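Local coordinates for protein peroxisomal acyl-CoA oxidase 1A (Solanum lycopersicum, PDB 2FON) that binds FAD and probably catalyses the oxygen-dependent desaturation of acyl-CoA esters, the first step of peroxisomal beta-oxidation, at residues D290-L295 against A382-S387; Y374-Q379 against F386-E391; K93-L98 against M107-V112; F51-R56 against S101-T106. One frame throughout, in Å; residues are numbered along the deposited sequence.

How the contacts relate
The four contacts form two pairs, with contact centres at least 28 Å apart between pairs. Contacts 1 and 2 share Phe-386 and Ser-387 in the connection between helices 347-380 and 389-417, and they touch where Gln-294 CG packs on Leu-389 CD2 at 3.7 Å. Contacts 3 and 4 both use helix 102-112, which meets helix 77-97 in one and helix 48-62 in the other. None is wholly core. Contact 1 is a surface pairing of loops built on an aromatic ring, contacts 2 and 3 are partly buried, one a valine-leucine touch, the other an isoleucine and a leucine each meeting an arginine, and contact 4 joins a buried leucine to a salt-bridge network among exposed and partly exposed residues.

Contact 1: residues D290-L295 against A382-S387; sequences DIPRQL and AANDFS
The amide of Gln-294 lies flat over one face of the Phe-386 ring, the two planes only 12° apart, in a stacked arrangement. Gln-294 NE2 sits toward the rim of that face, 3.8 Å from Phe-386 CD1. Nearer the backbone, Gln-294 CG stands 4.0 Å from the centroid of the Phe-386 ring, almost on its normal, and makes a CH-pi contact. A bend at chi2 (100°) folds the amide back across the ring. Glutamine suits this partly exposed place, since its methylenes and flat amide can cover an aromatic face while its polar end tolerates water. Pro-292 adds an apolar touch from an oblique direction, with Pro-292 CB 4.1 Å from Phe-386 CZ. The opposite face of the ring is covered by backbone of its own loop, Asn-384 C lying over the ring centre, so the phenyl group is sandwiched. An alanine in place of Phe-386 would probably leave the Gln-294 amide free to turn and open a gap beside Pro-292. Further out, the bond from Leu-295 N to Pro-292 O closes a turn in one loop, while a salt bridge from Asp-385 to Arg-380 ties the other to the preceding helix. The contact thus joins the link between strand 284-288 and helix 297-328 to the connection between helices 347-380 and 389-417.

Contact 2: residues Y374-Q379 against F386-E391; sequences YTDVTQ and FSTLPE
Val-377 overlaps Leu-389 through one methyl group each, Val-377 CG1 lying 4.4 Å from Leu-389 CD1. With CG1 roughly anti to the backbone N (chi1 155°), the valine presents this branch to the incoming chain, while the longer leucine swings its end across to meet it. Both suit the place: a branched valine fills a buried helix position compactly, and leucine has the length to reach from the start of the next helix, where it also touches Tyr-297 on helix 297-328. Beside them Thr-388 projects its CB toward helix 347-380, and its hydroxyl comes only loosely near Asp-376, with Thr-388 OG1 and Asp-376 OD1 4.5 Å apart.

The geometry is that of a helix-loop-helix connection in the C-alpha1 domain of the acyl-CoA oxidase family. A type I beta turn from Phe-386 to Leu-389, with a weak bond from Leu-389 N to Phe-386 O, leads into helix 389-417. Pro-390 fits the first turn of that helix, where a backbone N-H is not needed for the helical bond pattern.

Asp-376 OD1 and Glu-391 OE1 are 6.4 Å apart, near enough that two negative charges would probably repel mildly. Cohesion between the two segments therefore rests on modest aliphatic contact, while Glu-391 has a hydrogen-bond partner in Thr-473 and Asp-376 a long, weak pairing with Arg-380.

Contact 3: residues K93-L98 against M107-V112; sequences KRIIEL and MLRRYV
Ile-95 and Arg-109 cross at about a right angle, and the isoleucine touches the arginine with the end of its longer branch: Ile-95 CD1 lies 4.1 Å from Arg-109 NE, approaching the guanidinium obliquely. That branch points across because CG1 stands anti to the carbonyl carbon (chi1 -74°). Arg-109 leaves its helix to one side and then bends at chi3 (-99°), bringing NE up to the methyl; its charge has a cation-pi partner in Trp-122.

Leu-108 faces helix 77-97 directly, its CD1 reaching Arg-94 CB at 4.4 Å. The segments belong to consecutive helices, 77-97 and 102-112, that form a helix-loop-helix pair in the N-terminal helical region of this acyl-CoA oxidase, and Leu-100 of the short loop touches both Ile-95 and Leu-108. Branched aliphatic residues suit this buried seam.

Arg-94 serves two environments. Its CB points into the contact, but the rest of the chain leads away to Glu-97, one turn on, in a salt bridge of 2.9 Å between Arg-94 NH1 and Glu-97 OE1. The acceptor lies in the guanidinium plane and is met on its anti side, 25° out of the carboxylate plane, while Leu-98 CG rests over one guanidinium face, toward its rim.

Contact 4: residues F51-R56 against S101-T106; sequences FELTDR and SQEEAT
Leu-53 pushes its CD1 methyl between two glutamates of the facing helix, 3.9 Å from Glu-104 CG and 3.6 Å from Glu-103 OE1. This is the closely packed part: a buried leucine whose CG, anti to the backbone N (chi1 -172°), carries the methyls outward to lie against the aliphatic portion of Glu-104. Leucine suits a helix face that must fill such a seam, and it goes on to touch Met-107 one turn further along. Helices 48-62 and 102-112, both in the N-terminal helical region, cross here at -51°, with 10.6 Å between the axes of their short segments.

Toward solvent the packing gives way to charge. Exposed Arg-56 bends at chi3 and offers the edge of its guanidinium to Glu-104: Arg-56 NH1 donates to Glu-104 OE2 at 3.0 Å, from above the carboxylate plane, the two planes being 75° apart. Arg-56 NE and NH2 also grip Glu-52 OE1 side-on, so one arginine links two acids in a salt-bridge network.

The other oxygen of Glu-104 works locally, in a capping box. Ser-101 N reaches Glu-104 OE1 at 2.8 Å on its anti lone pair, Ser-101 OG also donates to that oxygen, and Glu-104 N returns a bond to Ser-101 OG. Replacing Glu-104 by an alanine would probably leave Arg-56 without its mate across the helices and Ser-101 N without its side-chain acceptor.

Contact 1: residues D290-L295 against A382-S387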
loop_
_atom_site.group_PDB
_atom_site.type_symbol
_atom_site.label_atom_id
_atom_site.label_comp_id
_atom_site.label_asym_id
_atom_site.label_seq_id
_atom_site.Cartn_x
_atom_site.Cartn_y
_atom_site.Cartn_z
ATOM N N ASP B 290 30.912 36.152 -2.499
ATOM C CA ASP B 290 31.759 35.069 -3.011
ATOM C C ASP B 290 31.060 33.727 -2.712
ATOM O O ASP B 290 30.063 33.392 -3.374
ATOM C CB ASP B 290 33.142 35.131 -2.367
ATOM N N ILE B 291 31.556 32.987 -1.712
ATOM C CA ILE B 291 30.884 31.794 -1.137
ATOM C C ILE B 291 29.752 31.152 -1.999
ATOM O O ILE B 291 28.565 31.268 -1.668
ATOM C CB ILE B 291 30.392 32.096 0.301
ATOM N N PRO B 292 30.137 30.474 -3.108
ATOM C CA PRO B 292 29.271 29.828 -4.116
ATOM C C PRO B 292 27.950 29.169 -3.654
ATOM O O PRO B 292 27.946 28.324 -2.739
ATOM C CB PRO B 292 30.197 28.768 -4.721
ATOM C CG PRO B 292 31.553 29.417 -4.675
ATOM C CD PRO B 292 31.567 30.321 -3.465
ATOM N N ARG B 293 26.858 29.557 -4.333
ATOM C CA ARG B 293 25.537 28.898 -4.262
ATOM C C ARG B 293 25.594 27.370 -4.453
ATOM O O ARG B 293 24.649 26.665 -4.099
ATOM C CB ARG B 293 24.555 29.530 -5.279
ATOM N N GLN B 294 26.703 26.872 -5.003
ATOM C CA GLN B 294 26.954 25.441 -5.093
ATOM C C GLN B 294 27.249 24.801 -3.746
ATOM O O GLN B 294 27.035 23.601 -3.596
ATOM C CB GLN B 294 28.107 25.135 -6.039
ATOM C CG GLN B 294 27.762 25.191 -7.513
ATOM C CD GLN B 294 28.184 26.491 -8.153
ATOM O OE1 GLN B 294 28.123 27.553 -7.533
ATOM N NE2 GLN B 294 28.626 26.414 -9.398
ATOM N N LEU B 295 27.733 25.589 -2.777
ATOM C CA LEU B 295 28.009 25.098 -1.405
ATOM C C LEU B 295 26.829 24.304 -0.822
ATOM O O LEU B 295 27.015 23.340 -0.067
ATOM C CB LEU B 295 28.398 26.256 -0.478
ATOM N N ALA B 382 35.440 22.205 -1.531
ATOM C CA ALA B 382 36.491 23.022 -0.931
ATOM C C ALA B 382 37.651 23.345 -1.892
ATOM O O ALA B 382 38.550 24.117 -1.545
ATOM C CB ALA B 382 37.006 22.343 0.323
ATOM N N ALA B 383 37.654 22.749 -3.085
ATOM C CA ALA B 383 38.652 23.096 -4.115
ATOM C C ALA B 383 37.983 23.835 -5.265
ATOM O O ALA B 383 38.582 24.031 -6.338
ATOM C CB ALA B 383 39.389 21.853 -4.625
ATOM N N ASN B 384 36.731 24.245 -5.016
ATOM C CA ASN B 384 35.870 24.861 -6.026
ATOM C C ASN B 384 35.789 23.956 -7.246
ATOM O O ASN B 384 35.819 24.416 -8.392
ATOM C CB ASN B 384 36.368 26.261 -6.400
ATOM C CG ASN B 384 36.401 27.187 -5.215
ATOM O OD1 ASN B 384 37.327 27.138 -4.398
ATOM N ND2 ASN B 384 35.381 28.035 -5.100
ATOM N N ASP B 385 35.715 22.658 -6.958
ATOM C CA ASP B 385 35.617 21.604 -7.951
ATOM C C ASP B 385 34.136 21.310 -8.160
ATOM O O ASP B 385 33.421 20.931 -7.216
ATOM C CB ASP B 385 36.354 20.369 -7.439
ATOM C CG ASP B 385 36.234 19.192 -8.359
ATOM O OD1 ASP B 385 35.117 18.686 -8.563
ATOM O OD2 ASP B 385 37.274 18.748 -8.868
ATOM N N PHE B 386 33.663 21.497 -9.389
ATOM C CA PHE B 386 32.240 21.341 -9.660
ATOM C C PHE B 386 31.947 20.305 -10.735
ATOM O O PHE B 386 30.785 20.027 -11.045
ATOM C CB PHE B 386 31.606 22.695 -9.974
ATOM C CG PHE B 386 31.679 23.677 -8.830
ATOM C CD1 PHE B 386 32.099 24.990 -9.046
ATOM C CD2 PHE B 386 31.338 23.291 -7.533
ATOM C CE1 PHE B 386 32.173 25.913 -7.978
ATOM C CE2 PHE B 386 31.414 24.196 -6.462
ATOM C CZ PHE B 386 31.827 25.511 -6.684
ATOM N N SER B 387 33.006 19.694 -11.253
ATOM C CA SER B 387 32.910 18.647 -12.275
ATOM C C SER B 387 32.103 17.398 -11.883
ATOM O O SER B 387 31.805 16.574 -12.740
ATOM C CB SER B 387 34.327 18.203 -12.698
ATOM O OG SER B 387 34.800 17.123 -11.888
#

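Contact 2: residues Y374-Q379 against F386-E391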
loop_
_atom_site.group_PDB
_atom_site.type_symbol
_atom_site.label_atom_id
_atom_site.label_comp_id
_atom_site.label_asym_id
_atom_site.label_seq_id
_atom_site.Cartn_x
_atom_site.Cartn_y
_atom_site.Cartn_z
ATOM N N TYR B 374 29.200 11.763 0.338
ATOM C CA TYR B 374 29.091 13.075 0.984
ATOM C C TYR B 374 30.451 13.666 1.329
ATOM O O TYR B 374 30.661 14.849 1.120
ATOM C CB TYR B 374 28.184 13.031 2.227
ATOM C CG TYR B 374 28.285 14.274 3.074
ATOM C CD1 TYR B 374 27.565 15.425 2.737
ATOM C CD2 TYR B 374 29.114 14.311 4.202
ATOM C CE1 TYR B 374 27.659 16.591 3.511
ATOM C CE2 TYR B 374 29.217 15.461 4.979
ATOM C CZ TYR B 374 28.488 16.606 4.627
ATOM O OH TYR B 374 28.586 17.768 5.383
ATOM N N THR B 375 31.362 12.854 1.862
ATOM C CA THR B 375 32.705 13.328 2.191
ATOM C C THR B 375 33.432 13.733 0.900
ATOM O O THR B 375 34.083 14.772 0.844
ATOM C CB THR B 375 33.513 12.265 3.002
ATOM O OG1 THR B 375 32.663 11.625 3.968
ATOM C CG2 THR B 375 34.695 12.881 3.727
ATOM N N ASP B 376 33.294 12.931 -0.147
ATOM C CA ASP B 376 33.926 13.239 -1.428
ATOM C C ASP B 376 33.468 14.569 -2.052
ATOM O O ASP B 376 34.297 15.370 -2.494
ATOM C CB ASP B 376 33.714 12.087 -2.416
ATOM C CG ASP B 376 34.479 12.276 -3.740
ATOM O OD1 ASP B 376 33.802 12.410 -4.784
ATOM O OD2 ASP B 376 35.738 12.273 -3.743
ATOM N N VAL B 377 32.159 14.793 -2.093
ATOM C CA VAL B 377 31.574 15.983 -2.712
ATOM C C VAL B 377 32.020 17.235 -1.978
ATOM O O VAL B 377 32.433 18.224 -2.605
ATOM C CB VAL B 377 30.028 15.876 -2.756
ATOM C CG1 VAL B 377 29.343 17.241 -2.809
ATOM C CG2 VAL B 377 29.596 15.008 -3.935
ATOM N N THR B 378 31.976 17.186 -0.650
ATOM C CA THR B 378 32.425 18.330 0.146
ATOM C C THR B 378 33.944 18.445 0.278
ATOM O O THR B 378 34.422 19.396 0.856
ATOM C CB THR B 378 31.775 18.403 1.560
ATOM O OG1 THR B 378 32.396 17.451 2.440
ATOM C CG2 THR B 378 30.215 18.224 1.502
ATOM N N GLN B 379 34.689 17.472 -0.239
ATOM C CA GLN B 379 36.139 17.605 -0.357
ATOM C C GLN B 379 36.360 18.430 -1.605
ATOM O O GLN B 379 37.205 19.320 -1.633
ATOM C CB GLN B 379 36.835 16.247 -0.527
ATOM C CG GLN B 379 37.911 15.941 0.510
ATOM C CD GLN B 379 37.447 14.923 1.556
ATOM O OE1 GLN B 379 37.578 13.709 1.358
ATOM N NE2 GLN B 379 36.901 15.415 2.676
ATOM N N PHE B 386 33.663 21.497 -9.389
ATOM C CA PHE B 386 32.240 21.341 -9.660
ATOM C C PHE B 386 31.947 20.305 -10.735
ATOM O O PHE B 386 30.785 20.027 -11.045
ATOM C CB PHE B 386 31.606 22.695 -9.974
ATOM C CG PHE B 386 31.679 23.677 -8.830
ATOM C CD1 PHE B 386 32.099 24.990 -9.046
ATOM C CD2 PHE B 386 31.338 23.291 -7.533
ATOM C CE1 PHE B 386 32.173 25.913 -7.978
ATOM C CE2 PHE B 386 31.414 24.196 -6.462
ATOM C CZ PHE B 386 31.827 25.511 -6.684
ATOM N N SER B 387 33.006 19.694 -11.253
ATOM C CA SER B 387 32.910 18.647 -12.275
ATOM C C SER B 387 32.103 17.398 -11.883
ATOM O O SER B 387 31.805 16.574 -12.740
ATOM C CB SER B 387 34.327 18.203 -12.698
ATOM O OG SER B 387 34.800 17.123 -11.888
ATOM N N THR B 388 31.760 17.258 -10.608
ATOM C CA THR B 388 31.265 15.985 -10.051
ATOM C C THR B 388 29.810 16.105 -9.516
ATOM O O THR B 388 29.172 15.116 -9.114
ATOM C CB THR B 388 32.237 15.534 -8.920
ATOM O OG1 THR B 388 31.848 14.274 -8.376
ATOM C CG2 THR B 388 32.255 16.567 -7.807
ATOM N N LEU B 389 29.313 17.338 -9.534
ATOM C CA LEU B 389 28.083 17.734 -8.889
ATOM C C LEU B 389 26.829 17.217 -9.603
ATOM O O LEU B 389 25.982 16.642 -8.961
ATOM C CB LEU B 389 28.064 19.256 -8.785
ATOM C CG LEU B 389 27.685 19.981 -7.498
ATOM C CD1 LEU B 389 28.634 19.618 -6.393
ATOM C CD2 LEU B 389 27.759 21.475 -7.770
ATOM N N PRO B 390 26.691 17.430 -10.929
ATOM C CA PRO B 390 25.540 16.817 -11.611
ATOM C C PRO B 390 25.360 15.360 -11.255
ATOM O O PRO B 390 24.294 14.953 -10.756
ATOM C CB PRO B 390 25.921 16.932 -13.078
ATOM C CG PRO B 390 26.730 18.214 -13.122
ATOM C CD PRO B 390 27.513 18.235 -11.859
ATOM N N GLU B 391 26.412 14.581 -11.498
ATOM C CA GLU B 391 26.421 13.165 -11.159
ATOM C C GLU B 391 26.055 12.946 -9.711
ATOM O O GLU B 391 25.296 12.075 -9.442
ATOM C CB GLU B 391 27.774 12.526 -11.473
ATOM C CG GLU B 391 27.864 11.009 -11.192
ATOM C CD GLU B 391 28.664 10.652 -9.917
ATOM O OE1 GLU B 391 29.593 11.429 -9.518
ATOM O OE2 GLU B 391 28.371 9.572 -9.336
#

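Contact 3: residues K93-L98 against M107-V112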
loop_
_atom_site.group_PDB
_atom_site.type_symbol
_atom_site.label_atom_id
_atom_site.label_comp_id
_atom_site.label_asym_id
_atom_site.label_seq_id
_atom_site.Cartn_x
_atom_site.Cartn_y
_atom_site.Cartn_z
ATOM N N LYS B 93 14.954 16.775 28.381
ATOM C CA LYS B 93 15.488 16.567 29.703
ATOM C C LYS B 93 16.434 15.351 29.807
ATOM O O LYS B 93 17.408 15.397 30.620
ATOM C CB LYS B 93 14.332 16.432 30.688
ATOM C CG LYS B 93 14.689 16.439 32.121
ATOM C CD LYS B 93 13.452 16.289 33.049
ATOM C CE LYS B 93 13.764 15.231 34.165
ATOM N NZ LYS B 93 13.056 15.468 35.470
ATOM N N ARG B 94 16.243 14.257 29.066
ATOM C CA ARG B 94 17.268 13.221 29.229
ATOM C C ARG B 94 18.516 13.586 28.440
ATOM O O ARG B 94 19.662 13.220 28.866
ATOM C CB ARG B 94 16.829 11.852 28.817
ATOM C CG ARG B 94 15.727 11.334 29.586
ATOM C CD ARG B 94 16.110 11.259 31.007
ATOM N NE ARG B 94 16.927 10.082 31.327
ATOM C CZ ARG B 94 17.702 10.025 32.424
ATOM N NH1 ARG B 94 17.742 11.083 33.257
ATOM N NH2 ARG B 94 18.433 8.941 32.702
ATOM N N ILE B 95 18.330 14.293 27.307
ATOM C CA ILE B 95 19.487 14.717 26.537
ATOM C C ILE B 95 20.406 15.581 27.405
ATOM O O ILE B 95 21.638 15.452 27.373
ATOM C CB ILE B 95 19.097 15.423 25.278
ATOM C CG1 ILE B 95 18.570 14.401 24.259
ATOM C CG2 ILE B 95 20.296 16.134 24.663
ATOM C CD1 ILE B 95 17.673 14.988 23.185
ATOM N N ILE B 96 19.813 16.437 28.227
ATOM C CA ILE B 96 20.596 17.298 29.044
ATOM C C ILE B 96 21.215 16.495 30.159
ATOM O O ILE B 96 22.437 16.387 30.252
ATOM C CB ILE B 96 19.738 18.411 29.610
ATOM C CG1 ILE B 96 19.175 19.298 28.488
ATOM C CG2 ILE B 96 20.522 19.256 30.594
ATOM C CD1 ILE B 96 20.222 20.081 27.696
ATOM N N GLU B 97 20.358 15.901 30.985
ATOM C CA GLU B 97 20.808 15.213 32.207
ATOM C C GLU B 97 21.855 14.148 31.994
ATOM O O GLU B 97 22.564 13.802 32.941
ATOM C CB GLU B 97 19.633 14.587 32.958
ATOM C CG GLU B 97 18.546 15.596 33.387
ATOM C CD GLU B 97 17.465 14.961 34.302
ATOM O OE1 GLU B 97 17.008 13.779 34.022
ATOM O OE2 GLU B 97 17.090 15.663 35.301
ATOM N N LEU B 98 21.927 13.605 30.775
ATOM C CA LEU B 98 22.924 12.583 30.445
ATOM C C LEU B 98 24.023 13.143 29.543
ATOM O O LEU B 98 24.901 12.412 29.098
ATOM C CB LEU B 98 22.293 11.304 29.859
ATOM C CG LEU B 98 21.066 10.567 30.430
ATOM C CD1 LEU B 98 20.383 9.789 29.307
ATOM C CD2 LEU B 98 21.456 9.617 31.515
ATOM N N MET B 107 19.965 9.766 17.802
ATOM C CA MET B 107 19.682 8.433 18.195
ATOM C C MET B 107 18.548 8.447 19.221
ATOM O O MET B 107 17.548 7.766 19.032
ATOM C CB MET B 107 20.955 7.817 18.807
ATOM C CG MET B 107 21.333 6.384 18.362
ATOM S SD MET B 107 21.268 6.174 16.547
ATOM C CE MET B 107 22.455 4.863 16.217
ATOM N N LEU B 108 18.685 9.209 20.306
ATOM C CA LEU B 108 17.696 9.146 21.358
ATOM C C LEU B 108 16.317 9.435 20.798
ATOM O O LEU B 108 15.338 8.692 21.048
ATOM C CB LEU B 108 17.996 10.076 22.508
ATOM C CG LEU B 108 17.036 9.794 23.659
ATOM C CD1 LEU B 108 17.681 9.790 25.033
ATOM C CD2 LEU B 108 15.876 10.730 23.621
ATOM N N ARG B 109 16.207 10.487 20.016
ATOM C CA ARG B 109 14.895 10.740 19.429
ATOM C C ARG B 109 14.466 9.623 18.491
ATOM O O ARG B 109 13.285 9.268 18.474
ATOM C CB ARG B 109 14.788 12.123 18.818
ATOM C CG ARG B 109 14.540 13.213 19.867
ATOM C CD ARG B 109 14.590 14.606 19.286
ATOM N NE ARG B 109 15.890 15.245 19.510
ATOM C CZ ARG B 109 16.781 15.486 18.546
ATOM N NH1 ARG B 109 16.493 15.108 17.298
ATOM N NH2 ARG B 109 17.946 16.081 18.835
ATOM N N ARG B 110 15.405 9.000 17.775
ATOM C CA ARG B 110 14.990 7.932 16.859
ATOM C C ARG B 110 14.207 6.894 17.649
ATOM O O ARG B 110 13.121 6.514 17.296
ATOM C CB ARG B 110 16.189 7.300 16.144
ATOM C CG ARG B 110 15.814 6.280 15.093
ATOM C CD ARG B 110 17.045 5.477 14.502
ATOM N NE ARG B 110 18.069 6.257 13.767
ATOM C CZ ARG B 110 17.819 7.265 12.920
ATOM N NH1 ARG B 110 16.551 7.647 12.615
ATOM N NH2 ARG B 110 18.847 7.901 12.355
ATOM N N TYR B 111 14.757 6.466 18.757
ATOM C CA TYR B 111 14.200 5.362 19.489
ATOM C C TYR B 111 12.918 5.649 20.311
ATOM O O TYR B 111 12.143 4.750 20.604
ATOM C CB TYR B 111 15.334 4.722 20.279
ATOM C CG TYR B 111 16.231 4.032 19.302
ATOM C CD1 TYR B 111 17.484 4.535 18.963
ATOM C CD2 TYR B 111 15.794 2.909 18.649
ATOM C CE1 TYR B 111 18.286 3.885 17.998
ATOM C CE2 TYR B 111 16.570 2.278 17.710
ATOM C CZ TYR B 111 17.810 2.757 17.388
ATOM O OH TYR B 111 18.518 2.053 16.440
ATOM N N VAL B 112 12.717 6.911 20.674
ATOM C CA VAL B 112 11.437 7.378 21.161
ATOM C C VAL B 112 10.334 7.069 20.105
ATOM O O VAL B 112 9.190 6.807 20.450
ATOM C CB VAL B 112 11.507 8.894 21.503
ATOM C CG1 VAL B 112 10.111 9.471 21.764
ATOM C CG2 VAL B 112 12.307 9.101 22.690
#

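Contact 4: residues F51-R56 against S101-T106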
loop_
_atom_site.group_PDB
_atom_site.type_symbol
_atom_site.label_atom_id
_atom_site.label_comp_id
_atom_site.label_asym_id
_atom_site.label_seq_id
_atom_site.Cartn_x
_atom_site.Cartn_y
_atom_site.Cartn_z
ATOM N N PHE B 51 27.517 0.720 16.597
ATOM C CA PHE B 51 26.781 -0.304 17.298
ATOM C C PHE B 51 26.726 -0.065 18.807
ATOM O O PHE B 51 25.646 -0.171 19.395
ATOM C CB PHE B 51 27.390 -1.670 17.043
ATOM C CG PHE B 51 26.727 -2.744 17.809
ATOM C CD1 PHE B 51 25.457 -3.144 17.460
ATOM C CD2 PHE B 51 27.374 -3.320 18.926
ATOM C CE1 PHE B 51 24.834 -4.122 18.183
ATOM C CE2 PHE B 51 26.770 -4.297 19.686
ATOM C CZ PHE B 51 25.504 -4.715 19.327
ATOM N N GLU B 52 27.879 0.229 19.412
ATOM C CA GLU B 52 27.951 0.602 20.802
ATOM C C GLU B 52 26.936 1.701 21.151
ATOM O O GLU B 52 26.301 1.664 22.207
ATOM C CB GLU B 52 29.372 1.088 21.123
ATOM C CG GLU B 52 29.787 1.020 22.604
ATOM C CD GLU B 52 29.153 2.095 23.522
ATOM O OE1 GLU B 52 28.740 3.207 23.065
ATOM O OE2 GLU B 52 29.092 1.828 24.748
ATOM N N LEU B 53 26.800 2.672 20.253
ATOM C CA LEU B 53 25.973 3.850 20.477
ATOM C C LEU B 53 24.515 3.520 20.219
ATOM O O LEU B 53 23.634 3.881 21.007
ATOM C CB LEU B 53 26.433 4.969 19.548
ATOM C CG LEU B 53 25.863 6.379 19.698
ATOM C CD1 LEU B 53 26.967 7.395 19.419
ATOM C CD2 LEU B 53 24.631 6.640 18.751
ATOM N N THR B 54 24.242 2.827 19.121
ATOM C CA THR B 54 22.893 2.376 18.924
ATOM C C THR B 54 22.476 1.518 20.120
ATOM O O THR B 54 21.420 1.761 20.725
ATOM C CB THR B 54 22.724 1.598 17.619
ATOM O OG1 THR B 54 23.177 2.407 16.532
ATOM C CG2 THR B 54 21.265 1.251 17.386
ATOM N N ASP B 55 23.307 0.554 20.500
ATOM C CA ASP B 55 22.862 -0.389 21.512
ATOM C C ASP B 55 22.531 0.233 22.869
ATOM O O ASP B 55 21.582 -0.179 23.542
ATOM C CB ASP B 55 23.887 -1.499 21.710
ATOM C CG ASP B 55 23.347 -2.637 22.533
ATOM O OD1 ASP B 55 22.280 -3.176 22.152
ATOM O OD2 ASP B 55 23.990 -2.995 23.553
ATOM N N ARG B 56 23.321 1.219 23.271
ATOM C CA ARG B 56 23.181 1.778 24.602
ATOM C C ARG B 56 22.032 2.812 24.633
ATOM O O ARG B 56 21.416 3.018 25.677
ATOM C CB ARG B 56 24.533 2.356 25.064
ATOM C CG ARG B 56 24.496 3.502 26.089
ATOM C CD ARG B 56 25.942 3.937 26.499
ATOM N NE ARG B 56 26.773 4.349 25.352
ATOM C CZ ARG B 56 26.711 5.548 24.757
ATOM N NH1 ARG B 56 25.885 6.506 25.195
ATOM N NH2 ARG B 56 27.496 5.784 23.715
ATOM N N SER B 101 25.817 13.947 23.362
ATOM C CA SER B 101 26.141 14.749 22.188
ATOM C C SER B 101 24.954 14.865 21.228
ATOM O O SER B 101 23.984 14.097 21.331
ATOM C CB SER B 101 27.250 14.070 21.442
ATOM O OG SER B 101 26.933 12.704 21.279
ATOM N N GLN B 102 25.039 15.784 20.267
ATOM C CA GLN B 102 23.992 15.904 19.239
ATOM C C GLN B 102 23.784 14.617 18.402
ATOM O O GLN B 102 22.637 14.223 18.060
ATOM C CB GLN B 102 24.209 17.131 18.352
ATOM C CG GLN B 102 23.696 18.487 18.975
ATOM C CD GLN B 102 23.989 19.700 18.043
ATOM O OE1 GLN B 102 24.967 19.668 17.291
ATOM N NE2 GLN B 102 23.156 20.763 18.102
ATOM N N GLU B 103 24.880 13.932 18.111
ATOM C CA GLU B 103 24.774 12.622 17.478
ATOM C C GLU B 103 23.922 11.711 18.364
ATOM O O GLU B 103 22.888 11.176 17.921
ATOM C CB GLU B 103 26.163 12.076 17.188
ATOM C CG GLU B 103 26.326 10.591 17.061
ATOM C CD GLU B 103 27.826 10.187 17.160
ATOM O OE1 GLU B 103 28.254 9.183 16.515
ATOM O OE2 GLU B 103 28.572 10.887 17.903
ATOM N N GLU B 104 24.309 11.608 19.630
ATOM C CA GLU B 104 23.571 10.778 20.578
ATOM C C GLU B 104 22.080 11.142 20.718
ATOM O O GLU B 104 21.230 10.245 20.740
ATOM C CB GLU B 104 24.251 10.808 21.917
ATOM C CG GLU B 104 25.368 9.849 21.973
ATOM C CD GLU B 104 26.233 10.038 23.232
ATOM O OE1 GLU B 104 26.396 11.193 23.694
ATOM O OE2 GLU B 104 26.756 9.020 23.758
ATOM N N ALA B 105 21.797 12.445 20.793
ATOM C CA ALA B 105 20.460 12.989 20.815
ATOM C C ALA B 105 19.681 12.631 19.572
ATOM O O ALA B 105 18.452 12.428 19.632
ATOM C CB ALA B 105 20.509 14.480 20.963
ATOM N N THR B 106 20.345 12.561 18.426
ATOM C CA THR B 106 19.593 12.103 17.230
ATOM C C THR B 106 19.046 10.661 17.441
ATOM O O THR B 106 17.829 10.395 17.275
ATOM C CB THR B 106 20.449 12.160 15.944
ATOM O OG1 THR B 106 21.235 13.367 15.948
ATOM C CG2 THR B 106 19.590 12.152 14.765
#